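Purine nucleoside phosphorylase (Anopheles gambiae, PDB 2P4S) catalyses the phosphorolytic cleavage of inosine, guanosine and their 2'-deoxy forms to free purine base and pentose 1-phosphate in the purine salvage pathway, working as a homotrimer. Local coordinates at residues Gly228-Gln233 and Glu309-Arg314; Asn222-Ala227 and Tyr277-Gly282; Phe240-Phe245 and Ala313-Met318; His140-Thr145 and Leu178-Met183. All coordinates share one frame; numbering follows the deposited sequence.

Contact 1: residues Gly228-Gln233 and Glu309-Arg314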
loop_
_atom_site.group_PDB
_atom_site.type_symbol
_atom_site.label_atom_id
_atom_site.label_comp_id
_atom_site.label_asym_id
_atom_site.label_seq_id
_atom_site.Cartn_x
_atom_site.Cartn_y
_atom_site.Cartn_z
ATOM N N GLY A 228 0.963 3.576 4.201
ATOM C CA GLY A 228 0.250 4.514 5.066
ATOM C C GLY A 228 -0.922 3.955 5.858
ATOM O O GLY A 228 -1.649 4.714 6.473
ATOM N N ASN A 229 -1.107 2.630 5.863
ATOM C CA ASN A 229 -2.230 2.008 6.549
ATOM C C ASN A 229 -1.694 1.433 7.881
ATOM O O ASN A 229 -1.163 0.322 7.946
ATOM C CB ASN A 229 -2.831 0.959 5.620
ATOM C CG ASN A 229 -4.146 0.380 6.123
ATOM O OD1 ASN A 229 -4.769 0.877 7.067
ATOM N ND2 ASN A 229 -4.593 -0.673 5.453
ATOM N N ASN A 230 -1.812 2.223 8.947
ATOM C CA ASN A 230 -1.156 1.920 10.253
ATOM C C ASN A 230 -2.182 2.199 11.313
ATOM O O ASN A 230 -2.815 3.213 11.212
ATOM C CB ASN A 230 0.086 2.821 10.450
ATOM C CG ASN A 230 0.939 2.414 11.650
ATOM O OD1 ASN A 230 0.552 2.654 12.787
ATOM N ND2 ASN A 230 2.125 1.831 11.406
ATOM N N PRO A 231 -2.313 1.335 12.352
ATOM C CA PRO A 231 -3.248 1.636 13.463
ATOM C C PRO A 231 -2.920 2.929 14.275
ATOM O O PRO A 231 -3.769 3.425 14.999
ATOM C CB PRO A 231 -3.155 0.381 14.348
ATOM C CG PRO A 231 -1.801 -0.155 14.079
ATOM C CD PRO A 231 -1.600 0.064 12.609
ATOM N N LEU A 232 -1.742 3.502 14.109
ATOM C CA LEU A 232 -1.392 4.650 14.905
ATOM C C LEU A 232 -1.571 5.959 14.151
ATOM O O LEU A 232 -1.272 7.022 14.674
ATOM C CB LEU A 232 0.058 4.519 15.405
ATOM C CG LEU A 232 0.446 3.200 16.075
ATOM C CD1 LEU A 232 1.926 3.273 16.362
ATOM C CD2 LEU A 232 -0.390 2.911 17.351
ATOM N N GLN A 233 -2.030 5.893 12.906
ATOM C CA GLN A 233 -2.219 7.136 12.123
ATOM C C GLN A 233 -3.245 8.045 12.826
ATOM O O GLN A 233 -4.238 7.561 13.354
ATOM C CB GLN A 233 -2.661 6.832 10.690
ATOM C CG GLN A 233 -2.499 8.044 9.728
ATOM C CD GLN A 233 -3.361 7.936 8.488
ATOM O OE1 GLN A 233 -4.203 7.028 8.378
ATOM N NE2 GLN A 233 -3.156 8.835 7.542
ATOM N N GLU A 309 -1.917 -5.322 15.596
ATOM C CA GLU A 309 -2.057 -5.639 17.024
ATOM C C GLU A 309 -0.713 -5.526 17.802
ATOM O O GLU A 309 -0.639 -4.942 18.903
ATOM C CB GLU A 309 -2.636 -7.065 17.178
ATOM C CG GLU A 309 -4.052 -7.235 16.622
ATOM C CD GLU A 309 -4.352 -8.668 16.175
ATOM O OE1 GLU A 309 -3.512 -9.569 16.395
ATOM O OE2 GLU A 309 -5.445 -8.914 15.611
ATOM N N ILE A 310 0.324 -6.156 17.256
ATOM C CA ILE A 310 1.685 -6.037 17.770
ATOM C C ILE A 310 2.191 -4.597 17.816
ATOM O O ILE A 310 2.784 -4.199 18.786
ATOM C CB ILE A 310 2.669 -6.960 16.959
ATOM C CG1 ILE A 310 2.259 -8.447 17.138
ATOM C CG2 ILE A 310 4.119 -6.724 17.403
ATOM C CD1 ILE A 310 2.654 -9.086 18.534
ATOM N N ILE A 311 1.952 -3.804 16.780
ATOM C CA ILE A 311 2.411 -2.417 16.764
ATOM C C ILE A 311 1.715 -1.580 17.855
ATOM O O ILE A 311 2.335 -0.746 18.549
ATOM C CB ILE A 311 2.160 -1.816 15.359
ATOM C CG1 ILE A 311 3.174 -2.369 14.359
ATOM C CG2 ILE A 311 2.222 -0.300 15.351
ATOM C CD1 ILE A 311 2.965 -1.825 12.923
ATOM N N THR A 312 0.417 -1.804 18.006
ATOM C CA THR A 312 -0.343 -1.184 19.107
ATOM C C THR A 312 0.188 -1.615 20.486
ATOM O O THR A 312 0.305 -0.805 21.379
ATOM C CB THR A 312 -1.837 -1.524 18.954
ATOM O OG1 THR A 312 -2.278 -1.093 17.645
ATOM C CG2 THR A 312 -2.651 -0.850 20.042
ATOM N N ALA A 313 0.497 -2.895 20.653
ATOM C CA ALA A 313 1.058 -3.408 21.898
ATOM C C ALA A 313 2.385 -2.732 22.236
ATOM O O ALA A 313 2.605 -2.309 23.357
ATOM C CB ALA A 313 1.245 -4.893 21.822
ATOM N N ARG A 314 3.258 -2.617 21.249
ATOM C CA ARG A 314 4.592 -2.035 21.428
ATOM C C ARG A 314 4.454 -0.581 21.768
ATOM O O ARG A 314 5.162 -0.084 22.607
ATOM C CB ARG A 314 5.435 -2.194 20.132
ATOM C CG ARG A 314 5.856 -3.639 19.889
ATOM C CD ARG A 314 6.472 -4.253 21.185
ATOM N NE ARG A 314 7.833 -3.772 21.360
ATOM C CZ ARG A 314 8.481 -3.677 22.521
ATOM N NH1 ARG A 314 7.874 -4.020 23.664
ATOM N NH2 ARG A 314 9.747 -3.212 22.523
HETATM O O HOH W 1 -4.206 1.129 17.579
#
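The carboxamide of Asn230 faces helix 307-315 with its nitrogen end, ND2 lying 4.0 Å from Ile311 CD1. At the other end, Leu232 N donates to Asn230 OD1 over 2.8 Å, in the carbonyl plane and on a lone pair, so that an Asx turn is nested within the type I turn from Asn230 to Gln233. CG anti to the backbone N (chi1 -171°) directs OD1 to Leu232 N. The turn puts the Pro231 ring and the Leu232 side chain against the helix. Leu232 CD1 lies 3.7 Å from Ile311 CG2, and Pro231 CG lies 4.2 Å from that same branch, so one methyl serves two loop residues. Beside it, Thr312 OG1 sits 3.7 Å from Pro231 CB. This hydroxyl is bonded to His308 O one turn back, and water 1 donates to Thr312 OG1 over 2.9 Å while making a weak, long bond to Pro231 O. Pro283 and Asn284 of a neighbouring subunit pack on Leu232 and Ile311, placing the contact at the trimer interface. It is therefore apolar along Ile311 and only weakly bridged by water at Thr312, while the Asn230 side-chain bond, with Gln233 N to Asn230 O, probably helps to hold the turn.

Contact 2: residues Asn222-Ala227 and Tyr277-Gly282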
loop_
_atom_site.group_PDB
_atom_site.type_symbol
_atom_site.label_atom_id
_atom_site.label_comp_id
_atom_site.label_asym_id
_atom_site.label_seq_id
_atom_site.Cartn_x
_atom_site.Cartn_y
_atom_site.Cartn_z
ATOM N N ASN A 222 5.772 -4.917 7.442
ATOM C CA ASN A 222 4.488 -4.292 7.458
ATOM C C ASN A 222 4.241 -3.546 6.134
ATOM O O ASN A 222 4.464 -2.361 6.074
ATOM C CB ASN A 222 4.309 -3.330 8.661
ATOM C CG ASN A 222 2.871 -2.854 8.763
ATOM O OD1 ASN A 222 2.010 -3.328 7.990
ATOM N ND2 ASN A 222 2.590 -1.918 9.660
ATOM N N LEU A 223 3.814 -4.261 5.092
ATOM C CA LEU A 223 3.516 -3.686 3.786
ATOM C C LEU A 223 2.345 -2.675 3.808
ATOM O O LEU A 223 2.369 -1.669 3.088
ATOM C CB LEU A 223 3.212 -4.814 2.796
ATOM C CG LEU A 223 4.337 -5.801 2.441
ATOM C CD1 LEU A 223 3.832 -6.835 1.424
ATOM C CD2 LEU A 223 5.539 -4.992 1.885
ATOM N N MET A 224 1.355 -2.933 4.656
ATOM C CA MET A 224 0.238 -2.002 4.883
ATOM C C MET A 224 0.733 -0.672 5.358
ATOM O O MET A 224 0.340 0.345 4.803
ATOM C CB MET A 224 -0.759 -2.550 5.882
ATOM C CG MET A 224 -1.411 -3.783 5.405
ATOM S SD MET A 224 -2.739 -4.303 6.534
ATOM C CE MET A 224 -3.528 -5.479 5.452
ATOM N N GLY A 225 1.611 -0.708 6.364
ATOM C CA GLY A 225 2.241 0.471 6.932
ATOM C C GLY A 225 3.125 1.253 5.988
ATOM O O GLY A 225 3.093 2.476 6.019
ATOM N N PHE A 226 3.920 0.577 5.149
ATOM C CA PHE A 226 4.662 1.267 4.073
ATOM C C PHE A 226 3.740 2.219 3.253
ATOM O O PHE A 226 4.153 3.301 2.866
ATOM C CB PHE A 226 5.253 0.259 3.081
ATOM C CG PHE A 226 6.397 -0.585 3.610
ATOM C CD1 PHE A 226 6.966 -0.382 4.876
ATOM C CD2 PHE A 226 6.949 -1.562 2.799
ATOM C CE1 PHE A 226 8.073 -1.168 5.340
ATOM C CE2 PHE A 226 8.057 -2.361 3.258
ATOM C CZ PHE A 226 8.617 -2.143 4.515
ATOM N N ALA A 227 2.516 1.773 2.968
ATOM C CA ALA A 227 1.526 2.470 2.125
ATOM C C ALA A 227 0.757 3.536 2.884
ATOM O O ALA A 227 0.003 4.311 2.292
ATOM C CB ALA A 227 0.542 1.456 1.514
ATOM N N TYR A 277 6.968 -12.799 9.309
ATOM C CA TYR A 277 5.511 -12.903 9.000
ATOM C C TYR A 277 5.105 -11.648 8.264
ATOM O O TYR A 277 5.710 -10.617 8.476
ATOM C CB TYR A 277 4.713 -13.095 10.278
ATOM C CG TYR A 277 3.220 -12.935 10.144
ATOM C CD1 TYR A 277 2.401 -14.042 9.862
ATOM C CD2 TYR A 277 2.600 -11.692 10.389
ATOM C CE1 TYR A 277 1.024 -13.912 9.768
ATOM C CE2 TYR A 277 1.215 -11.556 10.302
ATOM C CZ TYR A 277 0.434 -12.665 10.004
ATOM O OH TYR A 277 -0.936 -12.532 9.936
ATOM N N THR A 278 4.162 -11.723 7.327
ATOM C CA THR A 278 3.630 -10.467 6.789
ATOM C C THR A 278 2.087 -10.539 6.827
ATOM O O THR A 278 1.538 -11.644 6.701
ATOM C CB THR A 278 4.148 -10.113 5.385
ATOM O OG1 THR A 278 3.840 -8.736 5.113
ATOM C CG2 THR A 278 3.498 -10.999 4.289
ATOM N N CYS A 279 1.445 -9.384 6.973
ATOM C CA CYS A 279 -0.004 -9.232 7.013
ATOM C C CYS A 279 -0.508 -8.601 5.708
ATOM O O CYS A 279 -0.280 -7.409 5.463
ATOM C CB CYS A 279 -0.407 -8.357 8.209
ATOM S SG CYS A 279 -2.188 -7.980 8.305
ATOM N N LEU A 280 -1.182 -9.388 4.873
ATOM C CA LEU A 280 -1.758 -8.857 3.617
ATOM C C LEU A 280 -3.245 -8.519 3.839
ATOM O O LEU A 280 -3.857 -9.049 4.735
ATOM C CB LEU A 280 -1.591 -9.869 2.463
ATOM C CG LEU A 280 -0.191 -10.473 2.237
ATOM C CD1 LEU A 280 -0.149 -11.321 0.994
ATOM C CD2 LEU A 280 0.853 -9.368 2.120
ATOM N N GLY A 281 -3.836 -7.672 3.006
ATOM C CA GLY A 281 -5.268 -7.356 3.131
ATOM C C GLY A 281 -6.233 -8.547 2.961
ATOM O O GLY A 281 -7.231 -8.659 3.704
ATOM N N GLY A 282 -5.959 -9.441 1.998
ATOM C CA GLY A 282 -6.927 -10.500 1.664
ATOM C C GLY A 282 -8.162 -9.853 1.065
ATOM O O GLY A 282 -8.079 -8.707 0.596
HETATM O O HOH W 2 1.254 -5.713 6.887
#
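Thr278, on strand 272-279, comes first, its OG1 lying 4.0 Å from Leu223 CG. This hydroxyl stands anti to the backbone N (chi1 -166°), where it bonds to Ile221 O, at the end of strand 214-221, just before the helical turn. At Cys279 the SG meets the methyl end of Met224, with CE 4.0 Å away. The carbonyl of Cys279 takes part as well: water 2 donates both to Cys279 O and to Asn222 OD1, 2.7 Å from each. Leu280 runs side by side with Leu223, the two chains pointing the same way, and its CD2 touches Leu223 CD1 at 4.0 Å. Leu280 also touches Glu286, consistent with a place beside the nucleoside site, and Phe226 of a neighbouring subunit packs on Leu223, Met224 and Leu280. Last comes Gly281, whose N is 3.3 Å from Met224 CE; the extended Met224 chain reaches over and lays its methyl on the backbone of Leu280 and Gly281. Asn222 OD1 receives two donors, the water and Gly225 N at 3.1 Å, the latter an N-cap bond that enters well above the carbonyl plane. The chemistry is thus a leucine and methionine surface laid on a strand end, with one water joining the helix cap to the strand carbonyl.

Contact 3: residues Phe240-Phe245 and Ala313-Met318. With DIH (7-[[(3R,4R)-3-(hydroxymethyl)-4-oxidanyl-pyrrolidin-1-ium-1-yl]methyl]-3,5-dihydropyrrolo[3,2-d]pyrimidin-4-one), chain H.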
loop_
_atom_site.group_PDB
_atom_site.type_symbol
_atom_site.label_atom_id
_atom_site.label_comp_id
_atom_site.label_asym_id
_atom_site.label_seq_id
_atom_site.Cartn_x
_atom_site.Cartn_y
_atom_site.Cartn_z
ATOM N N PHE A 240 -1.060 6.635 26.122
ATOM C CA PHE A 240 -0.703 5.296 25.600
ATOM C C PHE A 240 0.785 5.145 25.332
ATOM O O PHE A 240 1.383 4.173 25.760
ATOM C CB PHE A 240 -1.503 4.895 24.353
ATOM C CG PHE A 240 -2.929 4.563 24.637
ATOM C CD1 PHE A 240 -3.245 3.518 25.491
ATOM C CD2 PHE A 240 -3.961 5.280 24.006
ATOM C CE1 PHE A 240 -4.585 3.198 25.743
ATOM C CE2 PHE A 240 -5.301 4.968 24.244
ATOM C CZ PHE A 240 -5.619 3.926 25.114
ATOM N N GLY A 241 1.388 6.100 24.638
ATOM C CA GLY A 241 2.791 5.979 24.276
ATOM C C GLY A 241 3.264 7.162 23.462
ATOM O O GLY A 241 2.499 8.117 23.240
ATOM N N PRO A 242 4.533 7.114 23.000
ATOM C CA PRO A 242 5.159 8.224 22.251
ATOM C C PRO A 242 4.673 8.356 20.793
ATOM O O PRO A 242 4.124 7.402 20.220
ATOM C CB PRO A 242 6.665 7.877 22.287
ATOM C CG PRO A 242 6.733 6.359 22.436
ATOM C CD PRO A 242 5.442 5.942 23.155
ATOM N N ARG A 243 4.891 9.525 20.202
ATOM C CA ARG A 243 4.583 9.751 18.802
ATOM C C ARG A 243 5.327 8.731 17.918
ATOM O O ARG A 243 4.716 8.145 16.995
ATOM C CB ARG A 243 4.979 11.167 18.337
ATOM C CG ARG A 243 4.231 11.636 17.077
ATOM C CD ARG A 243 3.438 10.503 16.492
ATOM N NE ARG A 243 2.267 11.031 15.892
ATOM C CZ ARG A 243 1.175 10.360 15.586
ATOM N NH1 ARG A 243 1.037 9.063 15.812
ATOM N NH2 ARG A 243 0.203 11.053 15.043
ATOM N N PHE A 244 6.627 8.548 18.209
ATOM C CA PHE A 244 7.525 7.708 17.445
ATOM C C PHE A 244 8.180 6.704 18.343
ATOM O O PHE A 244 8.375 6.969 19.525
ATOM C CB PHE A 244 8.649 8.546 16.807
ATOM C CG PHE A 244 8.161 9.688 16.041
ATOM C CD1 PHE A 244 7.490 9.484 14.817
ATOM C CD2 PHE A 244 8.345 10.987 16.536
ATOM C CE1 PHE A 244 7.001 10.543 14.088
ATOM C CE2 PHE A 244 7.870 12.092 15.804
ATOM C CZ PHE A 244 7.194 11.867 14.576
ATOM N N PHE A 245 8.543 5.551 17.789
ATOM C CA PHE A 245 9.292 4.546 18.564
ATOM C C PHE A 245 9.932 3.547 17.609
ATOM O O PHE A 245 9.500 3.421 16.428
ATOM C CB PHE A 245 8.396 3.840 19.594
ATOM C CG PHE A 245 7.223 3.098 18.975
ATOM C CD1 PHE A 245 7.310 1.721 18.719
ATOM C CD2 PHE A 245 6.037 3.775 18.657
ATOM C CE1 PHE A 245 6.240 1.054 18.109
ATOM C CE2 PHE A 245 4.949 3.114 18.073
ATOM C CZ PHE A 245 5.043 1.757 17.788
ATOM N N ALA A 313 0.497 -2.895 20.653
ATOM C CA ALA A 313 1.058 -3.408 21.898
ATOM C C ALA A 313 2.385 -2.732 22.236
ATOM O O ALA A 313 2.605 -2.309 23.357
ATOM C CB ALA A 313 1.245 -4.893 21.822
ATOM N N ARG A 314 3.258 -2.617 21.249
ATOM C CA ARG A 314 4.592 -2.035 21.428
ATOM C C ARG A 314 4.454 -0.581 21.768
ATOM O O ARG A 314 5.162 -0.084 22.607
ATOM C CB ARG A 314 5.435 -2.194 20.132
ATOM C CG ARG A 314 5.856 -3.639 19.889
ATOM C CD ARG A 314 6.472 -4.253 21.185
ATOM N NE ARG A 314 7.833 -3.772 21.360
ATOM C CZ ARG A 314 8.481 -3.677 22.521
ATOM N NH1 ARG A 314 7.874 -4.020 23.664
ATOM N NH2 ARG A 314 9.747 -3.212 22.523
ATOM N N HIS A 315 3.520 0.092 21.108
ATOM C CA HIS A 315 3.215 1.496 21.387
ATOM C C HIS A 315 2.929 1.769 22.867
ATOM O O HIS A 315 3.448 2.722 23.395
ATOM C CB HIS A 315 2.057 2.012 20.506
ATOM C CG HIS A 315 1.796 3.494 20.663
ATOM N ND1 HIS A 315 0.609 3.998 21.141
ATOM C CD2 HIS A 315 2.592 4.568 20.446
ATOM C CE1 HIS A 315 0.677 5.311 21.200
ATOM N NE2 HIS A 315 1.866 5.684 20.769
ATOM N N CYS A 316 2.075 0.950 23.461
ATOM C CA CYS A 316 1.723 0.884 24.889
ATOM C C CYS A 316 2.832 0.442 25.838
ATOM O O CYS A 316 2.578 0.399 27.028
ATOM C CB CYS A 316 0.734 -0.287 25.114
ATOM S SG CYS A 316 -0.765 -0.100 24.484
ATOM N N GLY A 317 3.962 -0.036 25.314
ATOM C CA GLY A 317 5.075 -0.556 26.126
ATOM C C GLY A 317 4.906 -2.012 26.519
ATOM O O GLY A 317 5.570 -2.474 27.444
ATOM N N MET A 318 3.999 -2.750 25.873
ATOM C CA MET A 318 3.800 -4.200 26.194
ATOM C C MET A 318 4.904 -5.100 25.615
ATOM O O MET A 318 5.479 -4.774 24.560
ATOM C CB MET A 318 2.441 -4.698 25.713
ATOM C CG MET A 318 1.280 -4.023 26.435
ATOM S SD MET A 318 -0.321 -4.384 25.656
ATOM C CE MET A 318 -0.862 -6.018 26.161
HETATM O "O5'" DIH H . 11.792 11.195 14.156
HETATM C "C5'" DIH H . 10.556 11.004 13.471
HETATM C "C4'" DIH H . 10.502 11.941 12.261
HETATM C "C6'" DIH H . 11.829 11.961 11.474
HETATM C "C3'" DIH H . 9.401 11.530 11.282
HETATM O "O3'" DIH H . 8.750 12.694 10.756
HETATM C "C2'" DIH H . 10.168 10.890 10.123
HETATM N "N1'" DIH H . 11.398 11.721 10.080
HETATM C C10 DIH H . 12.402 11.139 9.188
HETATM C C9 DIH H . 13.216 9.964 9.677
HETATM C C8 DIH H . 14.456 10.031 10.331
HETATM N N7 DIH H . 14.918 8.769 10.594
HETATM C C5 DIH H . 14.019 7.888 10.083
HETATM C C6 DIH H . 13.952 6.407 10.009
HETATM O O6 DIH H . 14.873 5.690 10.507
HETATM N N1 DIH H . 12.874 5.883 9.423
HETATM C C2 DIH H . 11.861 6.643 8.910
HETATM N N3 DIH H . 11.875 7.975 8.922
HETATM C C4 DIH H . 12.964 8.602 9.512
#
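Phe240 and Cys316 bring the two backbones closest, their CA atoms 5.1 Å apart. Two CA-H...O contacts run in opposite senses here: Cys316 CA to Phe240 O, and Gly241 CA to His315 O, each at 3.4 Å. Gly241 is fully extended, and Gly317, at positive phi, belongs to a Schellman motif, with Met318 N bonded to Ala313 O. Against this backbone, His315 carries most of the side-chain contact. Its CG is anti to the backbone N (chi1 -174°), laying one ring face against Gly241 CA in a CH-pi contact. In the ring plane, NE2 donates to Pro242 O over 2.9 Å, a bent bond at 130°, while ND1 pairs with Arg186 NH1; the two bonds would fix the rotation of the ring and are consistent with a neutral imidazole. At the same ring's edge stands Phe245 CE2, 3.6 Å from His315 CD2, and His315 CA lies over one face of the Phe245 ring. Phe244 turns away and covers DIH C5' with one face, helping to close the inhibitor site of a neighbouring subunit, whose Glu286 and Asn328 bind the same ligand. The loop thus packs against the C-terminal part of helix 307-315, with Phe240 leaning on helix 178-191 and Ala313 touching strands 195-204 and 319-329.

Contact 4: residues His140-Thr145 and Leu178-Met183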
loop_
_atom_site.group_PDB
_atom_site.type_symbol
_atom_site.label_atom_id
_atom_site.label_comp_id
_atom_site.label_asym_id
_atom_site.label_seq_id
_atom_site.Cartn_x
_atom_site.Cartn_y
_atom_site.Cartn_z
ATOM N N HIS A 140 -19.045 -0.864 22.502
ATOM C CA HIS A 140 -18.170 -0.405 21.389
ATOM C C HIS A 140 -17.343 -1.496 20.737
ATOM O O HIS A 140 -16.417 -1.197 19.999
ATOM C CB HIS A 140 -17.207 0.709 21.852
ATOM C CG HIS A 140 -17.900 1.855 22.501
ATOM N ND1 HIS A 140 -18.755 2.687 21.807
ATOM C CD2 HIS A 140 -17.900 2.290 23.785
ATOM C CE1 HIS A 140 -19.240 3.599 22.634
ATOM N NE2 HIS A 140 -18.730 3.385 23.836
ATOM N N PHE A 141 -17.653 -2.749 21.018
ATOM C CA PHE A 141 -16.842 -3.827 20.494
ATOM C C PHE A 141 -17.280 -4.271 19.077
ATOM O O PHE A 141 -18.484 -4.433 18.807
ATOM C CB PHE A 141 -16.873 -5.009 21.441
ATOM C CG PHE A 141 -15.506 -5.420 21.916
ATOM C CD1 PHE A 141 -14.741 -4.550 22.663
ATOM C CD2 PHE A 141 -15.001 -6.670 21.634
ATOM C CE1 PHE A 141 -13.472 -4.923 23.134
ATOM C CE2 PHE A 141 -13.699 -7.052 22.092
ATOM C CZ PHE A 141 -12.961 -6.167 22.848
ATOM N N PRO A 142 -16.293 -4.492 18.182
ATOM C CA PRO A 142 -16.586 -5.133 16.908
ATOM C C PRO A 142 -16.998 -6.573 17.159
ATOM O O PRO A 142 -16.812 -7.112 18.256
ATOM C CB PRO A 142 -15.235 -5.103 16.163
ATOM C CG PRO A 142 -14.367 -4.148 16.889
ATOM C CD PRO A 142 -14.860 -4.146 18.322
ATOM N N VAL A 143 -17.581 -7.189 16.158
ATOM C CA VAL A 143 -17.915 -8.595 16.238
ATOM C C VAL A 143 -17.096 -9.382 15.211
ATOM O O VAL A 143 -16.736 -8.861 14.146
ATOM C CB VAL A 143 -19.435 -8.827 16.059
ATOM C CG1 VAL A 143 -20.262 -8.069 17.206
ATOM C CG2 VAL A 143 -19.902 -8.415 14.671
ATOM N N SER A 144 -16.818 -10.642 15.528
ATOM C CA SER A 144 -16.110 -11.566 14.602
ATOM C C SER A 144 -17.072 -12.153 13.579
ATOM O O SER A 144 -18.033 -12.784 13.955
ATOM C CB SER A 144 -15.450 -12.687 15.408
ATOM O OG SER A 144 -14.428 -12.147 16.211
ATOM N N THR A 145 -16.846 -11.941 12.285
ATOM C CA THR A 145 -17.789 -12.457 11.254
ATOM C C THR A 145 -17.212 -13.700 10.541
ATOM O O THR A 145 -17.874 -14.317 9.713
ATOM C CB THR A 145 -18.211 -11.375 10.219
ATOM O OG1 THR A 145 -17.091 -11.011 9.396
ATOM C CG2 THR A 145 -18.776 -10.064 10.904
ATOM N N LEU A 178 -7.570 -0.690 10.688
ATOM C CA LEU A 178 -6.572 -1.353 11.560
ATOM C C LEU A 178 -6.670 -0.949 13.056
ATOM O O LEU A 178 -6.556 -1.816 13.935
ATOM C CB LEU A 178 -5.128 -1.196 10.992
ATOM C CG LEU A 178 -4.947 -1.772 9.572
ATOM C CD1 LEU A 178 -3.489 -1.614 9.143
ATOM C CD2 LEU A 178 -5.355 -3.249 9.555
ATOM N N ALA A 179 -6.934 0.340 13.337
ATOM C CA ALA A 179 -7.095 0.824 14.736
ATOM C C ALA A 179 -8.258 0.147 15.456
ATOM O O ALA A 179 -8.198 -0.113 16.648
ATOM C CB ALA A 179 -7.227 2.393 14.813
ATOM N N LYS A 180 -9.307 -0.156 14.718
ATOM C CA LYS A 180 -10.420 -0.921 15.251
ATOM C C LYS A 180 -10.065 -2.413 15.473
ATOM O O LYS A 180 -10.488 -2.995 16.480
ATOM C CB LYS A 180 -11.666 -0.745 14.352
ATOM C CG LYS A 180 -12.937 -1.459 14.847
ATOM C CD LYS A 180 -14.127 -0.641 14.338
ATOM C CE LYS A 180 -15.469 -1.222 14.743
ATOM N NZ LYS A 180 -16.626 -0.475 14.074
ATOM N N CYS A 181 -9.316 -3.037 14.551
ATOM C CA CYS A 181 -8.847 -4.447 14.771
ATOM C C CYS A 181 -7.940 -4.541 15.997
ATOM O O CYS A 181 -7.955 -5.525 16.714
ATOM C CB CYS A 181 -8.057 -4.989 13.560
ATOM S SG CYS A 181 -9.040 -5.101 12.007
ATOM N N ALA A 182 -7.170 -3.486 16.227
ATOM C CA ALA A 182 -6.105 -3.463 17.250
ATOM C C ALA A 182 -6.636 -2.939 18.576
ATOM O O ALA A 182 -6.038 -3.192 19.607
ATOM C CB ALA A 182 -4.946 -2.597 16.756
ATOM N N MET A 183 -7.798 -2.265 18.554
ATOM C CA MET A 183 -8.431 -1.701 19.767
ATOM C C MET A 183 -8.438 -2.606 21.059
ATOM O O MET A 183 -8.230 -2.118 22.172
ATOM C CB MET A 183 -9.830 -1.141 19.429
ATOM C CG MET A 183 -10.702 -0.808 20.667
ATOM S SD MET A 183 -11.725 -2.163 21.264
ATOM C CE MET A 183 -12.533 -2.712 19.783
#
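Ala182 N donates to Leu178 O over 2.9 Å, a bond in the first turns of helix 178-191, from which Lys180 and Met183 extend to meet Pro142 and Phe141 of the loop. On the loop side, His140 O is hydrogen-bonded to Tyr90 OH, at one border of an otherwise apolar meeting. Met183 CG is anti to the backbone N (chi1 167°), and the chain then bends at the next two torsions, which swings the sulfur to the Phe141 ring. SD is 3.8 Å from Phe141 CE1 and 4.5 Å from the ring centroid, well off the ring normal, so the Met-aromatic contact is oblique. The methyl beyond the sulfur runs too close to the Pro142 ring to be physically sound, and its exact position is doubtful.

Pro142 also meets Lys180. The aliphatic chain of the lysine is extended and slides past the proline ring in the opposite direction, with Lys180 CG 3.7 Å and Lys180 CE 3.8 Å from Pro142 CG. A charged side chain therefore contributes its methylenes to the contact. The side chain of Pro142 lies about 4 Å from that of Phe170, a phosphate-binding residue, at their nearest atoms. In the fold, the contact sets the loop between strands 130-134 and 152-158 against the start of helix 178-191, with helix 92-105 touching both Phe141 and Met183, and helix 307-315 packing on Cys181 and Ala182.

How the contacts relate
Along the chain, contact 4 closes before the other three open; contact 2 then crosses both contact 1 and contact 3, which end together on helix 307-315 and share Ala313 and Arg314. Contact 1 is central: its centre lies about 9 Å from that of contact 3, 11 Å from contact 2 and 13 Å from contact 4, and it touches all three. Contacts 2 and 3 lie about 19 Å apart, centre to centre, without touching. Helix 178-191, which supplies contact 4, lies beside helix 307-315. Contacts 1, 2 and 3 also meet neighbouring subunits; for contacts 1 and 3 this is consistent with the loop following helix 223-226 linking helix 307-315 to the trimer interface and an adjacent active site.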